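Local coordinates for protein F420-dependent methylenetetrahydromethanopterin dehydrogenase (Methanopyrus kandleri, PDB 1QV9) that catalyses the reversible, coenzyme F420-dependent reduction of methenyl-tetrahydromethanopterin to methylene-tetrahydromethanopterin in methanogenesis from carbon dioxide, at residues 117-122 / 146-151; 151-156 / 205-210; 192-197 / 201-206; 250-255 / 261-266. All coordinates share one frame; numbering follows the deposited sequence.

Contact 1: 117-122 / 146-151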
loop_
_atom_site.group_PDB
_atom_site.type_symbol
_atom_site.label_atom_id
_atom_site.label_comp_id
_atom_site.label_asym_id
_atom_site.label_seq_id
_atom_site.Cartn_x
_atom_site.Cartn_y
_atom_site.Cartn_z
ATOM N N ILE A 117 -11.879 -20.545 27.428
ATOM C CA ILE A 117 -11.646 -20.276 26.020
ATOM C C ILE A 117 -10.273 -19.633 26.076
ATOM O O ILE A 117 -10.105 -18.533 26.624
ATOM C CB ILE A 117 -12.646 -19.292 25.380
ATOM C CG1 ILE A 117 -14.054 -19.888 25.493
ATOM C CG2 ILE A 117 -12.271 -19.077 23.894
ATOM C CD1 ILE A 117 -15.192 -18.979 24.954
ATOM N N LEU A 118 -9.274 -20.354 25.570
ATOM C CA LEU A 118 -7.905 -19.849 25.571
ATOM C C LEU A 118 -7.560 -19.418 24.150
ATOM O O LEU A 118 -7.596 -20.220 23.234
ATOM C CB LEU A 118 -6.944 -20.932 26.056
ATOM C CG LEU A 118 -7.262 -21.380 27.493
ATOM C CD1 LEU A 118 -6.252 -22.436 27.913
ATOM C CD2 LEU A 118 -7.167 -20.168 28.457
ATOM N N VAL A 119 -7.244 -18.138 23.959
ATOM C CA VAL A 119 -6.967 -17.610 22.642
ATOM C C VAL A 119 -5.464 -17.423 22.478
ATOM O O VAL A 119 -4.879 -16.439 22.976
ATOM C CB VAL A 119 -7.735 -16.264 22.474
ATOM C CG1 VAL A 119 -7.565 -15.714 21.064
ATOM C CG2 VAL A 119 -9.217 -16.521 22.749
ATOM N N LYS A 120 -4.827 -18.361 21.774
ATOM C CA LYS A 120 -3.369 -18.277 21.634
ATOM C C LYS A 120 -2.875 -17.031 20.895
ATOM O O LYS A 120 -1.852 -16.462 21.226
ATOM C CB LYS A 120 -2.802 -19.579 21.018
ATOM C CG LYS A 120 -3.203 -20.790 21.839
ATOM C CD LYS A 120 -2.555 -22.108 21.370
ATOM C CE LYS A 120 -1.130 -22.193 21.880
ATOM N NZ LYS A 120 -0.481 -23.483 21.489
ATOM N N PRO A 121 -3.624 -16.569 19.881
ATOM C CA PRO A 121 -3.108 -15.361 19.219
ATOM C C PRO A 121 -3.302 -14.038 20.006
ATOM O O PRO A 121 -2.845 -12.977 19.537
ATOM C CB PRO A 121 -3.847 -15.304 17.883
ATOM C CG PRO A 121 -4.893 -16.392 17.928
ATOM C CD PRO A 121 -4.549 -17.339 19.032
ATOM N N ASP A 122 -3.948 -14.097 21.173
ATOM C CA ASP A 122 -4.185 -12.890 21.995
ATOM C C ASP A 122 -2.909 -12.690 22.782
ATOM O O ASP A 122 -2.840 -12.955 23.990
ATOM C CB ASP A 122 -5.365 -13.151 22.935
ATOM C CG ASP A 122 -6.090 -11.895 23.334
ATOM O OD1 ASP A 122 -5.406 -10.859 23.504
ATOM O OD2 ASP A 122 -7.340 -11.945 23.511
ATOM N N LYS A 146 -8.205 -5.858 15.357
ATOM C CA LYS A 146 -8.458 -6.080 13.925
ATOM C C LYS A 146 -8.142 -7.545 13.573
ATOM O O LYS A 146 -8.876 -8.208 12.834
ATOM C CB LYS A 146 -7.584 -5.118 13.090
ATOM C CG LYS A 146 -7.594 -5.341 11.600
ATOM C CD LYS A 146 -8.995 -5.339 11.042
ATOM C CE LYS A 146 -8.954 -5.422 9.530
ATOM N NZ LYS A 146 -10.292 -5.501 8.928
ATOM N N VAL A 147 -7.020 -8.055 14.083
ATOM C CA VAL A 147 -6.680 -9.446 13.803
ATOM C C VAL A 147 -7.751 -10.399 14.327
ATOM O O VAL A 147 -8.245 -11.251 13.576
ATOM C CB VAL A 147 -5.312 -9.792 14.456
ATOM C CG1 VAL A 147 -5.057 -11.343 14.401
ATOM C CG2 VAL A 147 -4.206 -9.040 13.743
ATOM N N LEU A 148 -8.117 -10.263 15.594
ATOM C CA LEU A 148 -9.093 -11.201 16.175
ATOM C C LEU A 148 -10.467 -11.107 15.508
ATOM O O LEU A 148 -11.185 -12.118 15.391
ATOM C CB LEU A 148 -9.193 -10.990 17.696
ATOM C CG LEU A 148 -7.849 -11.210 18.409
ATOM C CD1 LEU A 148 -8.028 -10.977 19.879
ATOM C CD2 LEU A 148 -7.363 -12.658 18.186
ATOM N N ALA A 149 -10.824 -9.923 15.037
ATOM C CA ALA A 149 -12.130 -9.756 14.396
ATOM C C ALA A 149 -12.112 -10.248 12.966
ATOM O O ALA A 149 -12.877 -11.156 12.616
ATOM C CB ALA A 149 -12.539 -8.267 14.452
ATOM N N ALA A 150 -11.241 -9.691 12.128
ATOM C CA ALA A 150 -11.222 -10.036 10.711
ATOM C C ALA A 150 -10.816 -11.465 10.373
ATOM O O ALA A 150 -11.123 -11.948 9.293
ATOM C CB ALA A 150 -10.382 -8.997 9.926
ATOM N N THR A 151 -10.101 -12.138 11.278
ATOM C CA THR A 151 -9.740 -13.546 11.001
ATOM C C THR A 151 -10.896 -14.467 11.377
ATOM O O THR A 151 -10.892 -15.654 10.995
ATOM C CB THR A 151 -8.509 -13.986 11.812
ATOM O OG1 THR A 151 -8.809 -13.867 13.205
ATOM C CG2 THR A 151 -7.274 -13.152 11.388
#

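Contact 2: 151-156 / 205-210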
loop_
_atom_site.group_PDB
_atom_site.type_symbol
_atom_site.label_atom_id
_atom_site.label_comp_id
_atom_site.label_asym_id
_atom_site.label_seq_id
_atom_site.Cartn_x
_atom_site.Cartn_y
_atom_site.Cartn_z
ATOM N N THR A 151 -10.101 -12.138 11.278
ATOM C CA THR A 151 -9.740 -13.546 11.001
ATOM C C THR A 151 -10.896 -14.467 11.377
ATOM O O THR A 151 -10.892 -15.654 10.995
ATOM C CB THR A 151 -8.509 -13.986 11.812
ATOM O OG1 THR A 151 -8.809 -13.867 13.205
ATOM C CG2 THR A 151 -7.274 -13.152 11.388
ATOM N N GLY A 152 -11.874 -13.935 12.108
ATOM C CA GLY A 152 -13.002 -14.757 12.521
ATOM C C GLY A 152 -12.891 -15.333 13.916
ATOM O O GLY A 152 -13.805 -16.034 14.374
ATOM N N VAL A 153 -11.799 -15.040 14.636
ATOM C CA VAL A 153 -11.668 -15.562 15.986
ATOM C C VAL A 153 -12.813 -15.088 16.895
ATOM O O VAL A 153 -13.315 -15.861 17.712
ATOM C CB VAL A 153 -10.301 -15.154 16.629
ATOM C CG1 VAL A 153 -10.298 -15.430 18.145
ATOM C CG2 VAL A 153 -9.187 -15.918 15.922
ATOM N N PHE A 154 -13.224 -13.815 16.759
ATOM C CA PHE A 154 -14.303 -13.313 17.604
ATOM C C PHE A 154 -15.631 -14.014 17.277
ATOM O O PHE A 154 -16.506 -14.050 18.150
ATOM C CB PHE A 154 -14.462 -11.778 17.450
ATOM C CG PHE A 154 -13.448 -10.963 18.237
ATOM C CD1 PHE A 154 -13.209 -9.648 17.885
ATOM C CD2 PHE A 154 -12.760 -11.504 19.301
ATOM C CE1 PHE A 154 -12.292 -8.867 18.589
ATOM C CE2 PHE A 154 -11.822 -10.715 20.014
ATOM C CZ PHE A 154 -11.611 -9.412 19.644
ATOM N N ARG A 155 -15.783 -14.518 16.056
ATOM C CA ARG A 155 -17.034 -15.210 15.739
ATOM C C ARG A 155 -17.059 -16.540 16.488
ATOM O O ARG A 155 -18.125 -17.018 16.873
ATOM C CB ARG A 155 -17.218 -15.444 14.228
ATOM C CG ARG A 155 -18.718 -15.469 13.828
ATOM C CD ARG A 155 -18.927 -15.761 12.381
ATOM N NE ARG A 155 -18.214 -14.870 11.467
ATOM C CZ ARG A 155 -18.596 -13.638 11.165
ATOM N NH1 ARG A 155 -17.876 -12.924 10.331
ATOM N NH2 ARG A 155 -19.696 -13.138 11.681
ATOM N N VAL A 156 -15.904 -17.171 16.693
ATOM C CA VAL A 156 -15.868 -18.422 17.450
ATOM C C VAL A 156 -16.327 -18.144 18.900
ATOM O O VAL A 156 -17.067 -18.924 19.520
ATOM C CB VAL A 156 -14.432 -18.996 17.512
ATOM C CG1 VAL A 156 -14.401 -20.268 18.323
ATOM C CG2 VAL A 156 -13.921 -19.275 16.082
ATOM N N ALA A 205 -2.184 -16.999 8.366
ATOM C CA ALA A 205 -0.869 -16.363 8.523
ATOM C C ALA A 205 -0.963 -15.259 9.592
ATOM O O ALA A 205 -0.062 -15.071 10.395
ATOM C CB ALA A 205 -0.395 -15.755 7.218
ATOM N N ALA A 206 -2.034 -14.464 9.588
ATOM C CA ALA A 206 -2.144 -13.452 10.605
ATOM C C ALA A 206 -2.178 -14.015 12.037
ATOM O O ALA A 206 -1.584 -13.444 12.927
ATOM C CB ALA A 206 -3.431 -12.575 10.342
ATOM N N LEU A 207 -2.889 -15.110 12.260
ATOM C CA LEU A 207 -3.013 -15.675 13.587
ATOM C C LEU A 207 -1.694 -16.328 13.981
ATOM O O LEU A 207 -1.360 -16.305 15.164
ATOM C CB LEU A 207 -4.125 -16.734 13.672
ATOM C CG LEU A 207 -5.543 -16.191 13.481
ATOM C CD1 LEU A 207 -6.541 -17.296 13.879
ATOM C CD2 LEU A 207 -5.781 -14.981 14.426
ATOM N N GLU A 208 -0.967 -16.871 13.009
ATOM C CA GLU A 208 0.315 -17.493 13.345
ATOM C C GLU A 208 1.250 -16.388 13.802
ATOM O O GLU A 208 1.928 -16.518 14.842
ATOM C CB GLU A 208 0.904 -18.240 12.142
ATOM C CG GLU A 208 2.269 -18.856 12.494
ATOM C CD GLU A 208 2.146 -20.049 13.410
ATOM O OE1 GLU A 208 3.179 -20.385 14.056
ATOM O OE2 GLU A 208 1.039 -20.636 13.515
ATOM N N ILE A 209 1.306 -15.272 13.063
ATOM C CA ILE A 209 2.194 -14.184 13.460
ATOM C C ILE A 209 1.791 -13.620 14.829
ATOM O O ILE A 209 2.638 -13.327 15.668
ATOM C CB ILE A 209 2.194 -13.060 12.378
ATOM C CG1 ILE A 209 2.802 -13.600 11.087
ATOM C CG2 ILE A 209 2.879 -11.781 12.931
ATOM C CD1 ILE A 209 2.741 -12.630 9.895
ATOM N N ALA A 210 0.496 -13.421 15.056
ATOM C CA ALA A 210 0.010 -12.937 16.326
ATOM C C ALA A 210 0.417 -13.884 17.455
ATOM O O ALA A 210 0.839 -13.425 18.494
ATOM C CB ALA A 210 -1.547 -12.766 16.272
#

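Contact 3: 192-197 / 201-206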
loop_
_atom_site.group_PDB
_atom_site.type_symbol
_atom_site.label_atom_id
_atom_site.label_comp_id
_atom_site.label_asym_id
_atom_site.label_seq_id
_atom_site.Cartn_x
_atom_site.Cartn_y
_atom_site.Cartn_z
ATOM N N GLU A 192 -16.570 -21.989 8.660
ATOM C CA GLU A 192 -17.080 -21.763 7.308
ATOM C C GLU A 192 -16.952 -20.264 7.072
ATOM O O GLU A 192 -17.706 -19.671 6.325
ATOM C CB GLU A 192 -18.546 -22.180 7.213
ATOM C CG GLU A 192 -18.734 -23.664 7.402
ATOM C CD GLU A 192 -17.896 -24.448 6.420
ATOM O OE1 GLU A 192 -18.370 -24.701 5.286
ATOM O OE2 GLU A 192 -16.751 -24.794 6.774
ATOM N N GLU A 193 -15.965 -19.668 7.713
ATOM C CA GLU A 193 -15.786 -18.220 7.654
ATOM C C GLU A 193 -15.597 -17.586 6.255
ATOM O O GLU A 193 -16.380 -16.714 5.812
ATOM C CB GLU A 193 -14.591 -17.871 8.563
ATOM C CG GLU A 193 -14.309 -16.362 8.796
ATOM C CD GLU A 193 -15.384 -15.691 9.618
ATOM O OE1 GLU A 193 -16.058 -16.372 10.445
ATOM O OE2 GLU A 193 -15.540 -14.470 9.435
ATOM N N PHE A 194 -14.591 -18.068 5.539
ATOM C CA PHE A 194 -14.219 -17.482 4.265
ATOM C C PHE A 194 -14.639 -18.195 2.999
ATOM O O PHE A 194 -14.401 -19.408 2.840
ATOM C CB PHE A 194 -12.687 -17.341 4.234
ATOM C CG PHE A 194 -12.143 -16.457 5.336
ATOM C CD1 PHE A 194 -12.273 -15.085 5.235
ATOM C CD2 PHE A 194 -11.551 -17.000 6.484
ATOM C CE1 PHE A 194 -11.822 -14.245 6.273
ATOM C CE2 PHE A 194 -11.106 -16.186 7.517
ATOM C CZ PHE A 194 -11.237 -14.806 7.418
ATOM N N GLU A 195 -15.239 -17.452 2.083
ATOM C CA GLU A 195 -15.596 -18.047 0.805
ATOM C C GLU A 195 -14.333 -18.192 -0.064
ATOM O O GLU A 195 -14.129 -19.209 -0.741
ATOM C CB GLU A 195 -16.619 -17.185 0.090
ATOM C CG GLU A 195 -17.065 -17.854 -1.218
ATOM C CD GLU A 195 -18.101 -17.079 -2.004
ATOM O OE1 GLU A 195 -19.289 -17.056 -1.592
ATOM O OE2 GLU A 195 -17.723 -16.498 -3.047
ATOM N N ASN A 196 -13.440 -17.199 -0.013
ATOM C CA ASN A 196 -12.209 -17.258 -0.813
ATOM C C ASN A 196 -11.122 -17.990 -0.022
ATOM O O ASN A 196 -10.832 -17.643 1.110
ATOM C CB ASN A 196 -11.790 -15.833 -1.142
ATOM C CG ASN A 196 -10.598 -15.773 -2.027
ATOM O OD1 ASN A 196 -10.703 -15.570 -3.245
ATOM N ND2 ASN A 196 -9.449 -15.954 -1.439
ATOM N N PRO A 197 -10.490 -18.998 -0.627
ATOM C CA PRO A 197 -9.476 -19.716 0.127
ATOM C C PRO A 197 -8.222 -18.923 0.493
ATOM O O PRO A 197 -7.641 -19.201 1.560
ATOM C CB PRO A 197 -9.204 -20.944 -0.746
ATOM C CG PRO A 197 -9.428 -20.464 -2.115
ATOM C CD PRO A 197 -10.632 -19.532 -1.998
ATOM N N VAL A 201 -6.268 -18.418 4.099
ATOM C CA VAL A 201 -4.844 -18.621 4.262
ATOM C C VAL A 201 -4.143 -17.365 4.801
ATOM O O VAL A 201 -3.223 -17.443 5.660
ATOM C CB VAL A 201 -4.255 -19.101 2.916
ATOM C CG1 VAL A 201 -2.771 -18.957 2.896
ATOM C CG2 VAL A 201 -4.672 -20.589 2.716
ATOM N N LYS A 202 -4.573 -16.196 4.335
ATOM C CA LYS A 202 -4.000 -14.956 4.877
ATOM C C LYS A 202 -4.391 -14.796 6.349
ATOM O O LYS A 202 -3.629 -14.294 7.155
ATOM C CB LYS A 202 -4.487 -13.741 4.069
ATOM C CG LYS A 202 -3.878 -13.709 2.693
ATOM C CD LYS A 202 -4.489 -12.590 1.818
ATOM C CE LYS A 202 -3.942 -12.567 0.387
ATOM N NZ LYS A 202 -2.563 -12.036 0.279
ATOM N N ALA A 203 -5.640 -15.134 6.693
ATOM C CA ALA A 203 -6.108 -15.056 8.082
ATOM C C ALA A 203 -5.300 -16.012 8.981
ATOM O O ALA A 203 -4.956 -15.666 10.082
ATOM C CB ALA A 203 -7.624 -15.377 8.146
HETATM N N MSE A 204 -4.981 -17.198 8.456
HETATM C CA MSE A 204 -4.172 -18.147 9.210
HETATM C C MSE A 204 -2.783 -17.568 9.413
HETATM O O MSE A 204 -2.263 -17.643 10.522
HETATM C CB MSE A 204 -4.087 -19.480 8.464
HETATM C CG MSE A 204 -5.461 -20.164 8.453
HETATM SE SE MSE A 204 -5.451 -21.762 7.293
HETATM C CE MSE A 204 -3.910 -22.579 8.003
ATOM N N ALA A 205 -2.184 -16.999 8.366
ATOM C CA ALA A 205 -0.869 -16.363 8.523
ATOM C C ALA A 205 -0.963 -15.259 9.592
ATOM O O ALA A 205 -0.062 -15.071 10.395
ATOM C CB ALA A 205 -0.395 -15.755 7.218
ATOM N N ALA A 206 -2.034 -14.464 9.588
ATOM C CA ALA A 206 -2.144 -13.452 10.605
ATOM C C ALA A 206 -2.178 -14.015 12.037
ATOM O O ALA A 206 -1.584 -13.444 12.927
ATOM C CB ALA A 206 -3.431 -12.575 10.342
#

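Contact 4: 250-255 / 261-266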
loop_
_atom_site.group_PDB
_atom_site.type_symbol
_atom_site.label_atom_id
_atom_site.label_comp_id
_atom_site.label_asym_id
_atom_site.label_seq_id
_atom_site.Cartn_x
_atom_site.Cartn_y
_atom_site.Cartn_z
ATOM N N GLU A 250 -6.289 -7.636 4.505
ATOM C CA GLU A 250 -6.242 -8.166 3.146
ATOM C C GLU A 250 -7.247 -9.300 2.965
ATOM O O GLU A 250 -7.870 -9.418 1.897
ATOM C CB GLU A 250 -4.847 -8.719 2.811
ATOM C CG GLU A 250 -3.839 -7.671 2.536
ATOM C CD GLU A 250 -2.521 -8.244 1.971
ATOM O OE1 GLU A 250 -2.407 -9.469 1.700
ATOM O OE2 GLU A 250 -1.598 -7.438 1.791
ATOM N N ALA A 251 -7.399 -10.141 3.977
ATOM C CA ALA A 251 -8.339 -11.258 3.876
ATOM C C ALA A 251 -9.732 -10.693 3.748
ATOM O O ALA A 251 -10.526 -11.152 2.898
ATOM C CB ALA A 251 -8.253 -12.145 5.125
ATOM N N ARG A 252 -10.056 -9.697 4.570
ATOM C CA ARG A 252 -11.416 -9.162 4.497
ATOM C C ARG A 252 -11.655 -8.495 3.141
ATOM O O ARG A 252 -12.788 -8.638 2.573
ATOM C CB ARG A 252 -11.663 -8.197 5.628
ATOM C CG ARG A 252 -13.138 -7.751 5.716
ATOM C CD ARG A 252 -13.415 -7.429 7.100
ATOM N NE ARG A 252 -14.813 -7.102 7.419
ATOM C CZ ARG A 252 -15.722 -7.959 7.872
ATOM N NH1 ARG A 252 -16.926 -7.493 8.173
ATOM N NH2 ARG A 252 -15.480 -9.253 8.061
ATOM N N GLU A 253 -10.675 -7.767 2.600
ATOM C CA GLU A 253 -10.868 -7.126 1.295
ATOM C C GLU A 253 -11.092 -8.193 0.207
ATOM O O GLU A 253 -11.824 -7.940 -0.736
ATOM C CB GLU A 253 -9.698 -6.202 0.928
ATOM C CG GLU A 253 -9.628 -4.950 1.826
ATOM C CD GLU A 253 -10.867 -4.033 1.750
ATOM O OE1 GLU A 253 -11.444 -3.695 2.805
ATOM O OE2 GLU A 253 -11.205 -3.631 0.632
ATOM N N LEU A 254 -10.479 -9.371 0.324
ATOM C CA LEU A 254 -10.686 -10.447 -0.657
ATOM C C LEU A 254 -12.147 -10.901 -0.566
ATOM O O LEU A 254 -12.778 -11.171 -1.606
ATOM C CB LEU A 254 -9.768 -11.660 -0.397
ATOM C CG LEU A 254 -8.347 -11.497 -0.922
ATOM C CD1 LEU A 254 -7.529 -12.671 -0.439
ATOM C CD2 LEU A 254 -8.311 -11.423 -2.448
ATOM N N GLU A 255 -12.693 -10.982 0.639
ATOM C CA GLU A 255 -14.100 -11.390 0.746
ATOM C C GLU A 255 -14.942 -10.307 0.130
ATOM O O GLU A 255 -15.949 -10.606 -0.545
ATOM C CB GLU A 255 -14.506 -11.634 2.192
ATOM C CG GLU A 255 -13.809 -12.872 2.822
ATOM C CD GLU A 255 -14.281 -14.207 2.233
ATOM O OE1 GLU A 255 -15.295 -14.772 2.717
ATOM O OE2 GLU A 255 -13.632 -14.679 1.274
ATOM N N VAL A 261 -18.694 -11.383 2.195
ATOM C CA VAL A 261 -18.371 -11.129 3.602
ATOM C C VAL A 261 -19.432 -11.717 4.560
ATOM O O VAL A 261 -20.575 -11.240 4.606
ATOM C CB VAL A 261 -18.242 -9.606 3.893
ATOM C CG1 VAL A 261 -17.834 -9.423 5.389
ATOM C CG2 VAL A 261 -17.229 -8.926 2.972
ATOM N N LEU A 262 -19.057 -12.722 5.354
ATOM C CA LEU A 262 -19.989 -13.310 6.293
ATOM C C LEU A 262 -20.376 -12.318 7.389
ATOM O O LEU A 262 -19.496 -11.661 8.009
ATOM C CB LEU A 262 -19.377 -14.550 6.955
ATOM C CG LEU A 262 -20.230 -15.253 8.008
ATOM C CD1 LEU A 262 -21.474 -15.844 7.303
ATOM C CD2 LEU A 262 -19.429 -16.405 8.625
ATOM N N ARG A 263 -21.683 -12.188 7.632
ATOM C CA ARG A 263 -22.171 -11.362 8.727
ATOM C C ARG A 263 -23.186 -12.206 9.498
ATOM O O ARG A 263 -24.047 -12.862 8.890
ATOM C CB ARG A 263 -22.803 -10.071 8.238
ATOM C CG ARG A 263 -21.890 -9.239 7.375
ATOM C CD ARG A 263 -22.548 -7.908 6.905
ATOM N NE ARG A 263 -21.647 -7.324 5.921
ATOM C CZ ARG A 263 -20.622 -6.512 6.184
ATOM N NH1 ARG A 263 -19.845 -6.128 5.180
ATOM N NH2 ARG A 263 -20.430 -6.025 7.401
ATOM N N THR A 264 -23.068 -12.228 10.819
ATOM C CA THR A 264 -23.941 -13.030 11.676
ATOM C C THR A 264 -24.470 -12.183 12.823
ATOM O O THR A 264 -24.081 -12.351 13.980
ATOM C CB THR A 264 -23.214 -14.304 12.237
ATOM O OG1 THR A 264 -22.014 -13.933 12.968
ATOM C CG2 THR A 264 -22.861 -15.240 11.104
ATOM N N PRO A 265 -25.380 -11.238 12.508
ATOM C CA PRO A 265 -25.971 -10.351 13.508
ATOM C C PRO A 265 -27.053 -11.023 14.324
ATOM O O PRO A 265 -27.633 -12.033 13.898
ATOM C CB PRO A 265 -26.556 -9.219 12.675
ATOM C CG PRO A 265 -27.057 -9.996 11.449
ATOM C CD PRO A 265 -25.919 -10.963 11.160
ATOM N N HIS A 266 -27.294 -10.474 15.508
ATOM C CA HIS A 266 -28.363 -10.965 16.376
ATOM C C HIS A 266 -29.690 -10.280 16.051
ATOM O O HIS A 266 -29.724 -9.092 15.764
ATOM C CB HIS A 266 -28.035 -10.659 17.845
ATOM C CG HIS A 266 -26.878 -11.436 18.372
ATOM N ND1 HIS A 266 -25.612 -10.893 18.460
ATOM C CD2 HIS A 266 -26.780 -12.706 18.820
ATOM C CE1 HIS A 266 -24.783 -11.798 18.947
ATOM N NE2 HIS A 266 -25.464 -12.909 19.176
HETATM O O HOH W 1 -18.724 -9.355 9.481
HETATM O O HOH W 2 -16.842 -11.612 8.440
HETATM O O HOH W 3 -16.298 -13.999 5.134
#

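Contact 1: 117-122 / 146-151
L148 carries this contact from helix 134-150. V119, P121 and D122 meet it from the C-terminal end of an inner strand of the alpha/beta domain and the turn that follows. The apolar part is small. CD2 of L148 lies 4.2 Å from CG1 of V119 and 4.4 Å from CB of P121. One methyl thus rests against both the last strand residue and the proline ring. The other methyl has a polar neighbour, with CD1 of L148 3.8 Å from OD2 of D122. These two side chains cross at about a right angle. CG of L148 stands anti to its carbonyl carbon (chi1 -60°). A chi2 of 180° extends CD1 toward D122, while CD2 branches to V119 and P121.

No hydrogen bond crosses between the segments. V119 to D122 is a type I beta turn, and D122 N binds V119 O at 3.1 Å. On the other side, T151 OG1 donates to V147 O at 2.7 Å. T151 N reaches the same oxygen from the opposite face of its carbonyl plane, so two bonds grip it. The D122 carboxylate is held from elsewhere: G15 N binds OD1 and T16 N binds OD2, at the start of helix 15-19. Both carboxylate oxygens are therefore satisfied within the buried site.

Strand 115-119 runs between strands 94-99 and 180-183 of the parallel sheet. F154 of helix 153-169 packs on L148, and L207 and A210 of helix 197-223 pack on P121. Helix 227-257 lies against V147 through A244.

Contact 2: 151-156 / 205-210
T151 and L207 are the nearest backbone pair, with CA of T151 7.5 Å from CA of L207, where the link into helix 153-169 passes helix 197-223. G152 makes that link. It has a positive phi (97°) and is the N-cap residue of the helix that follows. A side chain there would press on the carbonyl O of T151.

L207 is the main side chain on the other helix. Both of its methyls take part. CD2 of L207 lies 3.4 Å from OG1 of T151, and CD1 of L207 lies 3.6 Å from CG2 of V153. CD2 of L207 is also 3.8 Å from CG2 of V153, so the valine methyl sits close to both ends of the leucine fork. The leucine crosses each of the two side chains obliquely. OG1 of T151 sits between its backbone N and carbonyl carbon (chi1 61°), and this puts CG2 beside the backbone N. From there CG2 of T151 meets CB of A206 at 4.0 Å. The hydroxyl has its polar partner in V147 O, so L207 only covers it with a methyl. Replacing L207 by alanine removes both methyls and would probably open a gap beside T151 and V153, with the hydroxyl no longer covered.

The site is buried where the helix bundle meets the alpha/beta domain. V153 also packs on L148 of helix 134-150 and on I183 of strand 180-183. L247 of helix 227-257 covers A206, and M240 of the third subunit packs on A205.

Contact 3: 192-197 / 201-206
The ring of F194 is set by a chi1 of -60°, with CG anti to the carbonyl carbon, and this brings CE2 and CZ to A203. CB of A203 lies 3.6 Å from CE2 and 3.7 Å from CZ of F194, so the methyl touches one end of the ring. One face of the same ring is covered by CG of E193, 3.4 Å over the ring and near its margin.

By packing on A203, in the second turn, F194 folds the loop back on helix 197-223, a long helix of the helix bundle. The second link is the first-turn helical bond. V201 N donates to P197 O at 3.0 Å, and the N-H...O angle is 158°. N196 is the N-cap residue, and P197 stands in the first turn. CG2 of V201 also lies 3.5 Å from P197 O.

E255 of helix 227-257 receives the backbone N of E195 and of N196 on its two carboxylate oxygens, which holds the loop at the N-cap and the residue before it. F278 of the fourth subunit packs on both P197 and V201.

Contact 4: 250-255 / 261-266
V261 lies over one face of the R252 guanidinium, with CG1 3.2 Å over the plane, nearer its outer atoms than its centre. At the edge of that group, in its plane, sit two waters. The same CG1 lies over one face of the R263 guanidinium, 3.8 Å above it. The two guanidinium planes are 78° apart. This is the end of a long helix of the helix bundle, 227-257, with the loop after it folding back on the last turns.

R252 reaches the loop with an extended chain, CG anti to the backbone N (chi1 -172°). It crosses V261 at about a right angle. NH1 of R252 and NH2 of R263 stand 3.9 Å apart. Both bind OE2 of E136 of the second subunit, so a shared carboxylate gathers the two arginines. NH2 of R263 also binds the backbone O of F131 of that subunit.

The two edge waters carry R252 to the loop backbone. One bridges NH1 of R252 to L262 O, and the other bridges NH2 of R252 to the same oxygen. A leucine in place of R252 would probably leave L262 O without this bridged link and E136 of the second subunit without one of its charge mates.

E255 has an apolar role as well, with its CB 3.9 Å from CG2 of V261. The main partner of its carboxylate is E195, but a third water joins its OE1, at 2.7 Å, to L262 N, at 3.0 Å.

Contacts 1 and 2 are core packing and share T151. Contact 1 sets helix 134-150 against the C-terminal end of strand 115-119; contact 2 sets the start of helix 153-169 against helix 197-223. Both work almost wholly through methyl groups. Contacts 3 and 4 lie about 19 Å from the chain centre, measured between centres, at the N-terminal start of helix 197-223 and the C-terminal end of helix 227-257. Contact 3, partly buried, is a ring on a methyl and a helical bond. The charged groups and waters belong to contact 4, which is buried. A salt bridge from R155 to E193 joins contacts 2 and 3, and R155 also binds T264 of contact 4. Neighbouring subunits reach all four.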